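Local coordinates for aminotransferase, class I (Staphylococcus aureus, PDB 2O1B), which probably catalyses the pyridoxal-5'-phosphate-dependent transfer of an amino group between an amino acid and a 2-oxo acid, as aspartate aminotransferases do, at residues Tyr116-Gly121 against Ile246-Leu251; Val123-Cys128 against Gln273-Tyr278; Cys128-Gly133 against Leu151-Lys156; Val136-Pro141 against Leu184-Tyr189. One frame throughout, in Å; residues are numbered along the deposited sequence.

In the fold
Contacts 1, 2 and 3 follow helix 118-129 from start to end. Contact 1 joins its first turn to strand 245-250 at the cofactor phosphate. Contact 2 packs its later turns on helix 269-282, its centre about 12 Å from that of contact 1. Contact 3 joins the loop after the helix to the end of helix 146-152 and shares C128 with contact 2. Their centres are about 11 Å apart. Contact 4 pairs strands 135-140 and 182-187 of the mixed sheet that also holds strand 245-250. Contacts 3 and 4 alternate along the chain inside the loops of contacts 1 and 2. Contacts 1 to 3 touch the second subunit, so the helix runs along the dimer interface.

Contact 1: Tyr116-Gly121 against Ile246-Leu251; sequences YGTKNG and IEIYSL. With PLP (pyridoxal-5'-phosphate), chain B.
I248 meets T118 through its CG2 branch, which lies anti to its own backbone N. The packing is tight: I248 CG2 is 3.4 Å from T118 CG2 and just as near T118 CB. The two side chains run past one another, pointing opposite ways. The CD1 end of I248 runs on along the helix to G121, where the backbone C atom is 4.3 Å away. G121 has no side chain on this face, and the strand comes close.

The side chain of Y249 starts out away from the helix, and its backbone makes the contact: Y249 O lies 3.3 Å from T118 CG2. This is the cofactor phosphate site of a fold-type I aminotransferase: the first turn of helix 118-129 faces the end of strand 245-250, and the pyridoxal-5'-phosphate phosphate sits between them.

S250 brings both CB and OG to this site. Its CB presses on T118 CG2 at 3.5 Å. Its OG is hydrogen-bonded to O3P of the cofactor at 2.7 Å and also bonds S252 N. T118 N gives O3P a second bond, 2.9 Å long, with an N-H...O angle of 156°. T118 OG1 reaches toward O3P as well, weakly, from a position between backbone N and carbonyl carbon (chi1 64°). K119 N holds the neighbouring oxygen O2P at 3.0 Å. R261 of the same chain and Y81 of the second subunit also bond the cofactor.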
loop_
_atom_site.group_PDB
_atom_site.type_symbol
_atom_site.label_atom_id
_atom_site.label_comp_id
_atom_site.label_asym_id
_atom_site.label_seq_id
_atom_site.Cartn_x
_atom_site.Cartn_y
_atom_site.Cartn_z
ATOM N N TYR A 116 1.821 2.983 5.328
ATOM C CA TYR A 116 2.703 2.910 4.161
ATOM C C TYR A 116 2.629 4.235 3.390
ATOM O O TYR A 116 2.172 4.280 2.239
ATOM C CB TYR A 116 2.275 1.746 3.264
ATOM C CG TYR A 116 2.221 0.417 3.985
ATOM C CD1 TYR A 116 3.320 -0.435 3.986
ATOM C CD2 TYR A 116 1.070 0.012 4.671
ATOM C CE1 TYR A 116 3.283 -1.661 4.650
ATOM C CE2 TYR A 116 1.021 -1.211 5.343
ATOM C CZ TYR A 116 2.135 -2.040 5.331
ATOM O OH TYR A 116 2.108 -3.257 5.980
ATOM N N GLY A 117 3.078 5.303 4.045
ATOM C CA GLY A 117 2.788 6.671 3.626
ATOM C C GLY A 117 1.384 6.980 4.096
ATOM O O GLY A 117 0.505 6.122 4.003
ATOM N N THR A 118 1.158 8.198 4.588
ATOM C CA THR A 118 -0.135 8.549 5.182
ATOM C C THR A 118 -1.286 8.577 4.190
ATOM O O THR A 118 -2.427 8.327 4.575
ATOM C CB THR A 118 -0.115 9.884 5.980
ATOM O OG1 THR A 118 0.155 11.004 5.117
ATOM C CG2 THR A 118 0.915 9.817 7.091
ATOM N N LYS A 119 -0.999 8.888 2.926
ATOM C CA LYS A 119 -2.042 8.887 1.899
ATOM C C LYS A 119 -2.807 7.557 1.929
ATOM O O LYS A 119 -4.042 7.529 1.951
ATOM C CB LYS A 119 -1.453 9.167 0.513
ATOM C CG LYS A 119 -2.508 9.242 -0.595
ATOM C CD LYS A 119 -1.880 9.333 -1.976
ATOM C CE LYS A 119 -2.969 9.345 -3.060
ATOM N NZ LYS A 119 -2.437 9.841 -4.365
ATOM N N ASN A 120 -2.059 6.460 1.967
ATOM C CA ASN A 120 -2.644 5.124 2.009
ATOM C C ASN A 120 -3.584 4.915 3.201
ATOM O O ASN A 120 -4.661 4.312 3.048
ATOM C CB ASN A 120 -1.536 4.066 2.014
ATOM C CG ASN A 120 -2.055 2.673 1.731
ATOM O OD1 ASN A 120 -2.490 2.364 0.610
ATOM N ND2 ASN A 120 -2.011 1.816 2.745
ATOM N N GLY A 121 -3.179 5.399 4.377
ATOM C CA GLY A 121 -3.997 5.261 5.586
ATOM C C GLY A 121 -5.189 6.200 5.617
ATOM O O GLY A 121 -6.301 5.800 5.995
ATOM N N ILE A 246 -8.581 9.777 15.748
ATOM C CA ILE A 246 -7.204 9.350 15.502
ATOM C C ILE A 246 -6.481 10.506 14.849
ATOM O O ILE A 246 -7.101 11.369 14.224
ATOM C CB ILE A 246 -7.090 8.106 14.570
ATOM C CG1 ILE A 246 -7.821 8.335 13.238
ATOM C CG2 ILE A 246 -7.574 6.852 15.285
ATOM C CD1 ILE A 246 -7.542 7.254 12.171
ATOM N N GLU A 247 -5.165 10.523 15.009
ATOM C CA GLU A 247 -4.326 11.498 14.344
ATOM C C GLU A 247 -3.339 10.770 13.451
ATOM O O GLU A 247 -2.763 9.764 13.849
ATOM C CB GLU A 247 -3.581 12.302 15.375
ATOM C CG GLU A 247 -2.882 13.511 14.823
ATOM C CD GLU A 247 -2.642 14.491 15.908
ATOM O OE1 GLU A 247 -1.716 14.257 16.728
ATOM O OE2 GLU A 247 -3.404 15.475 15.955
ATOM N N ILE A 248 -3.140 11.289 12.245
ATOM C CA ILE A 248 -2.226 10.664 11.286
ATOM C C ILE A 248 -1.020 11.586 11.066
ATOM O O ILE A 248 -1.164 12.776 10.801
ATOM C CB ILE A 248 -2.964 10.278 9.997
ATOM C CG1 ILE A 248 -3.809 9.017 10.264
ATOM C CG2 ILE A 248 -1.974 10.038 8.848
ATOM C CD1 ILE A 248 -4.698 8.583 9.157
ATOM N N TYR A 249 0.161 11.026 11.234
ATOM C CA TYR A 249 1.406 11.783 11.205
ATOM C C TYR A 249 2.304 11.208 10.120
ATOM O O TYR A 249 2.427 9.986 10.018
ATOM C CB TYR A 249 2.105 11.679 12.565
ATOM C CG TYR A 249 3.264 12.641 12.726
ATOM C CD1 TYR A 249 3.062 13.919 13.271
ATOM C CD2 TYR A 249 4.561 12.290 12.318
ATOM C CE1 TYR A 249 4.125 14.830 13.392
ATOM C CE2 TYR A 249 5.625 13.188 12.443
ATOM C CZ TYR A 249 5.394 14.457 12.971
ATOM O OH TYR A 249 6.441 15.345 13.085
ATOM N N SER A 250 2.939 12.084 9.333
ATOM C CA SER A 250 3.791 11.665 8.227
ATOM C C SER A 250 5.246 12.033 8.469
ATOM O O SER A 250 5.531 13.098 9.013
ATOM C CB SER A 250 3.335 12.319 6.917
ATOM O OG SER A 250 4.212 11.952 5.863
ATOM N N LEU A 251 6.161 11.157 8.062
ATOM C CA LEU A 251 7.598 11.493 8.036
ATOM C C LEU A 251 8.060 12.222 6.756
ATOM O O LEU A 251 9.201 12.702 6.667
ATOM C CB LEU A 251 8.448 10.239 8.264
ATOM C CG LEU A 251 8.483 9.640 9.681
ATOM C CD1 LEU A 251 7.247 8.818 10.010
ATOM C CD2 LEU A 251 9.733 8.786 9.851
HETATM N N1 PLP B . -2.184 15.035 3.926
HETATM C C2 PLP B . -1.733 16.311 3.645
HETATM C C2A PLP B . -2.493 17.495 4.176
HETATM C C3 PLP B . -0.559 16.459 2.903
HETATM O O3 PLP B . -0.070 17.697 2.602
HETATM C C4 PLP B . 0.134 15.329 2.448
HETATM C C4A PLP B . 1.600 15.484 2.167
HETATM C C5 PLP B . -0.345 14.046 2.727
HETATM C C6 PLP B . -1.517 13.908 3.470
HETATM C C5A PLP B . 0.372 12.800 2.221
HETATM O O4P PLP B . 1.564 12.528 2.934
HETATM P P PLP B . 2.386 11.161 2.679
HETATM O O1P PLP B . 3.661 11.481 1.916
HETATM O O2P PLP B . 1.495 10.244 1.885
HETATM O O3P PLP B . 2.723 10.587 4.026
#

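Contact 2: Val123-Cys128 against Gln273-Tyr278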
loop_
_atom_site.group_PDB
_atom_site.type_symbol
_atom_site.label_atom_id
_atom_site.label_comp_id
_atom_site.label_asym_id
_atom_site.label_seq_id
_atom_site.Cartn_x
_atom_site.Cartn_y
_atom_site.Cartn_z
ATOM N N VAL A 123 -6.780 7.434 3.018
ATOM C CA VAL A 123 -7.827 6.992 2.074
ATOM C C VAL A 123 -8.483 5.662 2.509
ATOM O O VAL A 123 -9.584 5.336 2.068
ATOM C CB VAL A 123 -7.372 6.989 0.559
ATOM C CG1 VAL A 123 -6.727 8.323 0.145
ATOM C CG2 VAL A 123 -6.445 5.873 0.268
ATOM N N ALA A 124 -7.820 4.920 3.399
ATOM C CA ALA A 124 -8.349 3.646 3.920
ATOM C C ALA A 124 -9.416 3.817 5.008
ATOM O O ALA A 124 -10.341 2.991 5.109
ATOM C CB ALA A 124 -7.205 2.748 4.414
ATOM N N VAL A 125 -9.316 4.901 5.785
ATOM C CA VAL A 125 -10.164 5.101 6.967
ATOM C C VAL A 125 -11.655 4.876 6.709
ATOM O O VAL A 125 -12.293 4.168 7.478
ATOM C CB VAL A 125 -9.958 6.490 7.683
ATOM C CG1 VAL A 125 -10.960 6.650 8.815
ATOM C CG2 VAL A 125 -8.541 6.633 8.249
ATOM N N PRO A 126 -12.231 5.490 5.652
ATOM C CA PRO A 126 -13.680 5.262 5.508
ATOM C C PRO A 126 -14.052 3.798 5.294
ATOM O O PRO A 126 -15.060 3.333 5.839
ATOM C CB PRO A 126 -14.036 6.100 4.284
ATOM C CG PRO A 126 -12.945 7.169 4.241
ATOM C CD PRO A 126 -11.731 6.415 4.617
ATOM N N THR A 127 -13.262 3.080 4.499
ATOM C CA THR A 127 -13.511 1.656 4.248
ATOM C C THR A 127 -13.552 0.889 5.570
ATOM O O THR A 127 -14.386 -0.019 5.749
ATOM C CB THR A 127 -12.448 1.049 3.279
ATOM O OG1 THR A 127 -12.747 1.454 1.939
ATOM C CG2 THR A 127 -12.435 -0.473 3.326
ATOM N N CYS A 128 -12.666 1.291 6.485
ATOM C CA CYS A 128 -12.536 0.682 7.807
ATOM C C CYS A 128 -13.605 1.060 8.816
ATOM O O CYS A 128 -13.889 0.275 9.719
ATOM C CB CYS A 128 -11.182 1.020 8.404
ATOM S SG CYS A 128 -9.847 0.403 7.417
ATOM N N GLN A 273 -7.734 -0.240 15.581
ATOM C CA GLN A 273 -7.854 -1.686 15.389
ATOM C C GLN A 273 -8.461 -2.031 14.027
ATOM O O GLN A 273 -8.058 -3.017 13.419
ATOM C CB GLN A 273 -8.600 -2.367 16.542
ATOM C CG GLN A 273 -7.829 -2.408 17.887
ATOM C CD GLN A 273 -6.364 -2.834 17.757
ATOM O OE1 GLN A 273 -6.052 -3.935 17.284
ATOM N NE2 GLN A 273 -5.460 -1.964 18.196
ATOM N N ALA A 274 -9.408 -1.215 13.552
ATOM C CA ALA A 274 -10.021 -1.409 12.228
ATOM C C ALA A 274 -8.982 -1.203 11.122
ATOM O O ALA A 274 -8.875 -2.018 10.200
ATOM C CB ALA A 274 -11.214 -0.475 12.035
ATOM N N LEU A 275 -8.212 -0.123 11.219
ATOM C CA LEU A 275 -7.107 0.098 10.285
ATOM C C LEU A 275 -6.124 -1.066 10.277
ATOM O O LEU A 275 -5.764 -1.553 9.210
ATOM C CB LEU A 275 -6.362 1.385 10.603
ATOM C CG LEU A 275 -6.860 2.650 9.932
ATOM C CD1 LEU A 275 -6.184 3.862 10.574
ATOM C CD2 LEU A 275 -6.603 2.596 8.419
ATOM N N LYS A 276 -5.699 -1.500 11.466
ATOM C CA LYS A 276 -4.773 -2.630 11.601
ATOM C C LYS A 276 -5.352 -3.877 10.922
ATOM O O LYS A 276 -4.670 -4.536 10.155
ATOM C CB LYS A 276 -4.458 -2.917 13.077
ATOM C CG LYS A 276 -3.601 -1.851 13.761
ATOM C CD LYS A 276 -3.278 -2.231 15.194
ATOM C CE LYS A 276 -2.173 -3.294 15.243
ATOM N NZ LYS A 276 -1.727 -3.630 16.624
ATOM N N LYS A 277 -6.617 -4.187 11.180
ATOM C CA LYS A 277 -7.237 -5.324 10.508
ATOM C C LYS A 277 -7.226 -5.162 8.977
ATOM O O LYS A 277 -6.925 -6.101 8.234
ATOM C CB LYS A 277 -8.668 -5.554 11.005
ATOM C CG LYS A 277 -9.204 -6.886 10.552
ATOM C CD LYS A 277 -10.672 -7.050 10.830
ATOM C CE LYS A 277 -11.237 -8.147 9.950
ATOM N NZ LYS A 277 -10.358 -9.351 9.916
ATOM N N TYR A 278 -7.554 -3.968 8.508
ATOM C CA TYR A 278 -7.574 -3.706 7.075
ATOM C C TYR A 278 -6.204 -3.970 6.465
ATOM O O TYR A 278 -6.102 -4.575 5.395
ATOM C CB TYR A 278 -7.973 -2.258 6.815
ATOM C CG TYR A 278 -7.979 -1.870 5.351
ATOM C CD1 TYR A 278 -6.924 -1.144 4.796
ATOM C CD2 TYR A 278 -9.036 -2.233 4.522
ATOM C CE1 TYR A 278 -6.938 -0.775 3.455
ATOM C CE2 TYR A 278 -9.047 -1.880 3.179
ATOM C CZ TYR A 278 -8.001 -1.150 2.655
ATOM O OH TYR A 278 -8.031 -0.795 1.328
#
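C128 puts its sulfur against the base of the Y278 side chain. C128 SG is 3.3 Å from Y278 CB, a close approach. The sulfur of C128 stands 4.3 Å from the centroid of the Y278 ring, 41° off the ring normal. This is an oblique Cys sulfur-aromatic contact. C128 CB meets A274 CB at 3.9 Å, and the C128 carbonyl O also reaches that methyl. From the next residue of that helix, L275 CD2 lies 4.0 Å from C128 SG.

The Y278 ring lies beneath two methyl groups of helix 118-129, both on the same side of its plane as the sulfur and both oblique to it. A124 CB touches CE1 of the Y278 ring at 3.7 Å. T127 CG2 touches CE2 at the same distance, and the T127 side chain lies roughly perpendicular to that of Y278. The ring gets there because Y278 CG lies anti to its backbone N (chi1 178°), which extends the side chain from its helix. L275 CD2 also packs on A124 CB.

The two helix segments cross at 101°, with axes 9.2 Å apart. They belong to the large, cofactor-binding domain of a fold-type I aminotransferase. Small residues, A124 and A274, lie on the facing surfaces.

Helix 118-129 is kinked here: neither P126 N, which has no proton, nor T127 N bonds the turn before. The bond from C128 N to A124 O picks up the helix again. Further out, V125 rests on L184 and Y186 of the sheet. Y278 of the second subunit packs on Y278, and its D31 forms a salt bridge with K277.

Contact 3: Cys128-Gly133 against Leu151-Lys156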
loop_
_atom_site.group_PDB
_atom_site.type_symbol
_atom_site.label_atom_id
_atom_site.label_comp_id
_atom_site.label_asym_id
_atom_site.label_seq_id
_atom_site.Cartn_x
_atom_site.Cartn_y
_atom_site.Cartn_z
ATOM N N CYS A 128 -12.666 1.291 6.485
ATOM C CA CYS A 128 -12.536 0.682 7.807
ATOM C C CYS A 128 -13.605 1.060 8.816
ATOM O O CYS A 128 -13.889 0.275 9.719
ATOM C CB CYS A 128 -11.182 1.020 8.404
ATOM S SG CYS A 128 -9.847 0.403 7.417
ATOM N N VAL A 129 -14.194 2.247 8.672
ATOM C CA VAL A 129 -14.949 2.859 9.761
ATOM C C VAL A 129 -16.423 3.117 9.448
ATOM O O VAL A 129 -17.271 3.008 10.337
ATOM C CB VAL A 129 -14.237 4.163 10.244
ATOM C CG1 VAL A 129 -15.219 5.150 10.817
ATOM C CG2 VAL A 129 -13.170 3.828 11.256
ATOM N N ILE A 130 -16.737 3.426 8.190
ATOM C CA ILE A 130 -18.108 3.799 7.819
ATOM C C ILE A 130 -18.819 2.723 7.007
ATOM O O ILE A 130 -18.190 1.798 6.498
ATOM C CB ILE A 130 -18.153 5.178 7.077
ATOM C CG1 ILE A 130 -17.703 5.044 5.617
ATOM C CG2 ILE A 130 -17.309 6.238 7.827
ATOM C CD1 ILE A 130 -18.160 6.187 4.719
ATOM N N ASN A 131 -20.139 2.848 6.891
ATOM C CA ASN A 131 -20.933 1.951 6.061
ATOM C C ASN A 131 -21.569 2.704 4.880
ATOM O O ASN A 131 -21.720 3.923 4.943
ATOM C CB ASN A 131 -21.990 1.241 6.919
ATOM C CG ASN A 131 -21.361 0.336 7.978
ATOM O OD1 ASN A 131 -20.632 -0.602 7.651
ATOM N ND2 ASN A 131 -21.619 0.636 9.250
ATOM N N PRO A 132 -21.916 1.990 3.786
ATOM C CA PRO A 132 -22.565 2.630 2.635
ATOM C C PRO A 132 -23.632 3.666 3.017
ATOM O O PRO A 132 -24.476 3.391 3.867
ATOM C CB PRO A 132 -23.201 1.448 1.911
ATOM C CG PRO A 132 -22.252 0.332 2.167
ATOM C CD PRO A 132 -21.692 0.550 3.546
ATOM N N GLY A 133 -23.564 4.855 2.406
ATOM C CA GLY A 133 -24.531 5.919 2.660
ATOM C C GLY A 133 -24.221 6.814 3.849
ATOM O O GLY A 133 -24.936 7.789 4.097
ATOM N N LEU A 151 -15.473 7.758 -1.315
ATOM C CA LEU A 151 -16.140 7.128 -2.462
ATOM C C LEU A 151 -15.820 5.648 -2.572
ATOM O O LEU A 151 -16.664 4.856 -2.997
ATOM C CB LEU A 151 -15.786 7.840 -3.782
ATOM C CG LEU A 151 -16.282 9.270 -3.977
ATOM C CD1 LEU A 151 -15.822 9.830 -5.310
ATOM C CD2 LEU A 151 -17.826 9.348 -3.894
ATOM N N LEU A 152 -14.599 5.276 -2.199
ATOM C CA LEU A 152 -14.196 3.869 -2.223
ATOM C C LEU A 152 -14.962 3.046 -1.194
ATOM O O LEU A 152 -15.050 1.830 -1.325
ATOM C CB LEU A 152 -12.687 3.718 -1.995
ATOM C CG LEU A 152 -11.816 4.002 -3.229
ATOM C CD1 LEU A 152 -10.328 4.181 -2.842
ATOM C CD2 LEU A 152 -11.996 2.913 -4.289
ATOM N N ALA A 153 -15.498 3.724 -0.178
ATOM C CA ALA A 153 -16.308 3.095 0.869
ATOM C C ALA A 153 -17.816 3.328 0.700
ATOM O O ALA A 153 -18.590 3.080 1.625
ATOM C CB ALA A 153 -15.854 3.597 2.235
ATOM N N ASP A 154 -18.227 3.802 -0.477
ATOM C CA ASP A 154 -19.633 4.131 -0.783
ATOM C C ASP A 154 -20.252 5.146 0.185
ATOM O O ASP A 154 -21.473 5.165 0.390
ATOM C CB ASP A 154 -20.504 2.871 -0.859
ATOM C CG ASP A 154 -20.120 1.957 -2.012
ATOM O OD1 ASP A 154 -19.440 0.939 -1.758
ATOM O OD2 ASP A 154 -20.498 2.257 -3.170
ATOM N N GLY A 155 -19.415 5.989 0.781
ATOM C CA GLY A 155 -19.903 7.032 1.663
ATOM C C GLY A 155 -20.362 8.234 0.869
ATOM O O GLY A 155 -20.161 8.295 -0.347
ATOM N N LYS A 156 -20.971 9.190 1.563
ATOM C CA LYS A 156 -21.436 10.414 0.928
ATOM C C LYS A 156 -20.635 11.619 1.426
ATOM O O LYS A 156 -20.834 12.097 2.545
ATOM C CB LYS A 156 -22.952 10.592 1.095
ATOM C CG LYS A 156 -23.742 9.340 0.689
ATOM C CD LYS A 156 -25.032 9.647 -0.056
ATOM C CE LYS A 156 -24.831 9.604 -1.578
ATOM N NZ LYS A 156 -24.743 8.208 -2.123
#
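I130 lays its side chain over the chain turn at A153-G155. Its CD1 rests 3.6 Å from the CA of G155, which has no side chain to block it. Its CG1 is 4.1 Å from A153 CB. CG1 sits between backbone N and carbonyl carbon, the crowded position (chi1 77°), and from there the branch extends toward the turn.

The polar link lies further along. G133 N gives its proton to D154 O, 2.9 Å away, and the bond is almost straight at 174°. The donor is tilted 30° from the carbonyl plane. The same oxygen of D154 is touched by P132 CA at 3.6 Å, a CA-H...O contact. Beside it the P132 and D154 side chains meet through their CB atoms at 4.1 Å. K156 CG lies against the G133 carbonyl.

D154 has a positive phi. It is the C-prime residue of a Schellman motif that ends helix 146-152, and its N bonds L151 O. Its carboxylate forms a salt bridge with K25 of the same chain. N131 OD1 bonds N24 N of the second subunit.

The contact therefore joins the exits of two helices just before each segment leads into a strand of the sheet. A153 packs on P126 and T127 of helix 118-129. I130 reaches V136 of strand 135-140, and K156 begins strand 156-161, which bonds to that strand.

Contact 4: Val136-Pro141 against Leu184-Tyr189; sequences VLLPDP and LIYLTY
V136 and L184 lie side by side on one face of the sheet, and L137 and I185 do the same on the other. They come from neighbouring parallel strands of the seven-stranded mixed sheet at the core of the large domain. The strand directions differ by 12°. L137 holds both backbone bonds: its N donates to L184 O at 2.9 Å, and its O accepts from Y186 N at 3.0 Å.

V136 CG2 meets L184 CB at 4.0 Å. On the L137 face the CD1 atoms of L137 and I185 are 3.9 Å apart.

The Y186 ring reaches back alongside V136 and L138. V136 CG1 lies at its edge, in the ring plane. L138 CD1 approaches CD1 of the Y186 ring obliquely, at 3.6 Å. Y186 OH bonds L122 O of helix 118-129, which fixes the far end of the ring, and Y146 stacks on it. T188, further along, touches the cofactor.

The ladder stops at P139, whose N has no proton to donate. The buried Y186 O has no partner in the model; P139 CG packs against it at 3.3 Å.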
loop_
_atom_site.group_PDB
_atom_site.type_symbol
_atom_site.label_atom_id
_atom_site.label_comp_id
_atom_site.label_asym_id
_atom_site.label_seq_id
_atom_site.Cartn_x
_atom_site.Cartn_y
_atom_site.Cartn_z
ATOM N N VAL A 136 -19.677 11.848 5.268
ATOM C CA VAL A 136 -18.341 12.207 5.721
ATOM C C VAL A 136 -18.118 13.687 5.397
ATOM O O VAL A 136 -18.287 14.109 4.240
ATOM C CB VAL A 136 -17.244 11.337 5.048
ATOM C CG1 VAL A 136 -15.868 11.745 5.527
ATOM C CG2 VAL A 136 -17.487 9.846 5.320
ATOM N N LEU A 137 -17.749 14.462 6.418
ATOM C CA LEU A 137 -17.456 15.890 6.249
ATOM C C LEU A 137 -16.008 16.105 5.837
ATOM O O LEU A 137 -15.104 15.609 6.498
ATOM C CB LEU A 137 -17.763 16.661 7.532
ATOM C CG LEU A 137 -19.259 16.871 7.758
ATOM C CD1 LEU A 137 -19.529 17.344 9.170
ATOM C CD2 LEU A 137 -19.775 17.894 6.753
ATOM N N LEU A 138 -15.824 16.848 4.740
ATOM C CA LEU A 138 -14.518 17.128 4.150
ATOM C C LEU A 138 -14.216 18.640 4.102
ATOM O O LEU A 138 -15.018 19.410 3.571
ATOM C CB LEU A 138 -14.481 16.547 2.725
ATOM C CG LEU A 138 -13.881 15.152 2.459
ATOM C CD1 LEU A 138 -13.892 14.178 3.634
ATOM C CD2 LEU A 138 -14.416 14.488 1.215
ATOM N N PRO A 139 -13.048 19.069 4.632
ATOM C CA PRO A 139 -12.733 20.504 4.658
ATOM C C PRO A 139 -12.739 21.127 3.266
ATOM O O PRO A 139 -12.126 20.591 2.332
ATOM C CB PRO A 139 -11.310 20.548 5.237
ATOM C CG PRO A 139 -11.144 19.289 5.955
ATOM C CD PRO A 139 -11.965 18.264 5.221
ATOM N N ASP A 140 -13.458 22.241 3.140
ATOM C CA ASP A 140 -13.504 23.034 1.913
ATOM C C ASP A 140 -13.146 24.477 2.271
ATOM O O ASP A 140 -13.953 25.160 2.897
ATOM C CB ASP A 140 -14.909 22.962 1.317
ATOM C CG ASP A 140 -15.030 23.690 -0.017
ATOM O OD1 ASP A 140 -14.046 24.341 -0.460
ATOM O OD2 ASP A 140 -16.123 23.602 -0.621
ATOM N N PRO A 141 -11.938 24.950 1.882
ATOM C CA PRO A 141 -10.939 24.288 1.057
ATOM C C PRO A 141 -10.099 23.352 1.887
ATOM O O PRO A 141 -9.707 23.693 2.993
ATOM C CB PRO A 141 -10.061 25.445 0.550
ATOM C CG PRO A 141 -10.655 26.710 1.122
ATOM C CD PRO A 141 -11.476 26.287 2.282
ATOM N N LEU A 184 -18.079 10.354 9.974
ATOM C CA LEU A 184 -16.661 10.665 9.920
ATOM C C LEU A 184 -16.424 12.107 9.473
ATOM O O LEU A 184 -17.154 12.639 8.622
ATOM C CB LEU A 184 -15.937 9.687 8.984
ATOM C CG LEU A 184 -14.406 9.696 8.926
ATOM C CD1 LEU A 184 -13.775 9.248 10.247
ATOM C CD2 LEU A 184 -13.953 8.796 7.805
ATOM N N ILE A 185 -15.400 12.720 10.064
ATOM C CA ILE A 185 -14.976 14.080 9.751
ATOM C C ILE A 185 -13.460 14.146 9.600
ATOM O O ILE A 185 -12.722 13.729 10.488
ATOM C CB ILE A 185 -15.400 15.068 10.859
ATOM C CG1 ILE A 185 -16.919 15.031 11.048
ATOM C CG2 ILE A 185 -14.934 16.492 10.531
ATOM C CD1 ILE A 185 -17.413 15.944 12.130
ATOM N N TYR A 186 -12.997 14.675 8.474
ATOM C CA TYR A 186 -11.574 14.968 8.331
ATOM C C TYR A 186 -11.287 16.388 8.765
ATOM O O TYR A 186 -12.039 17.318 8.439
ATOM C CB TYR A 186 -11.107 14.778 6.895
ATOM C CG TYR A 186 -10.950 13.347 6.497
ATOM C CD1 TYR A 186 -12.057 12.538 6.290
ATOM C CD2 TYR A 186 -9.685 12.789 6.320
ATOM C CE1 TYR A 186 -11.916 11.209 5.917
ATOM C CE2 TYR A 186 -9.538 11.463 5.936
ATOM C CZ TYR A 186 -10.655 10.681 5.740
ATOM O OH TYR A 186 -10.512 9.358 5.356
ATOM N N LEU A 187 -10.195 16.545 9.506
ATOM C CA LEU A 187 -9.698 17.858 9.863
ATOM C C LEU A 187 -8.223 17.868 9.509
ATOM O O LEU A 187 -7.584 16.824 9.517
ATOM C CB LEU A 187 -9.914 18.145 11.355
ATOM C CG LEU A 187 -11.383 18.312 11.802
ATOM C CD1 LEU A 187 -11.496 18.523 13.294
ATOM C CD2 LEU A 187 -12.084 19.455 11.042
ATOM N N THR A 188 -7.704 19.046 9.185
ATOM C CA THR A 188 -6.328 19.198 8.721
ATOM C C THR A 188 -5.794 20.543 9.191
ATOM O O THR A 188 -6.159 21.579 8.634
ATOM C CB THR A 188 -6.263 19.177 7.166
ATOM O OG1 THR A 188 -7.197 18.221 6.641
ATOM C CG2 THR A 188 -4.859 18.859 6.681
ATOM N N TYR A 189 -4.957 20.515 10.227
ATOM C CA TYR A 189 -4.275 21.689 10.758
ATOM C C TYR A 189 -2.826 21.342 11.112
ATOM O O TYR A 189 -2.577 20.491 11.964
ATOM C CB TYR A 189 -5.022 22.295 11.960
ATOM C CG TYR A 189 -6.402 22.754 11.557
ATOM C CD1 TYR A 189 -7.514 21.942 11.763
ATOM C CD2 TYR A 189 -6.582 23.971 10.891
ATOM C CE1 TYR A 189 -8.791 22.350 11.353
ATOM C CE2 TYR A 189 -7.831 24.377 10.464
ATOM C CZ TYR A 189 -8.932 23.569 10.703
ATOM O OH TYR A 189 -10.164 23.987 10.284
#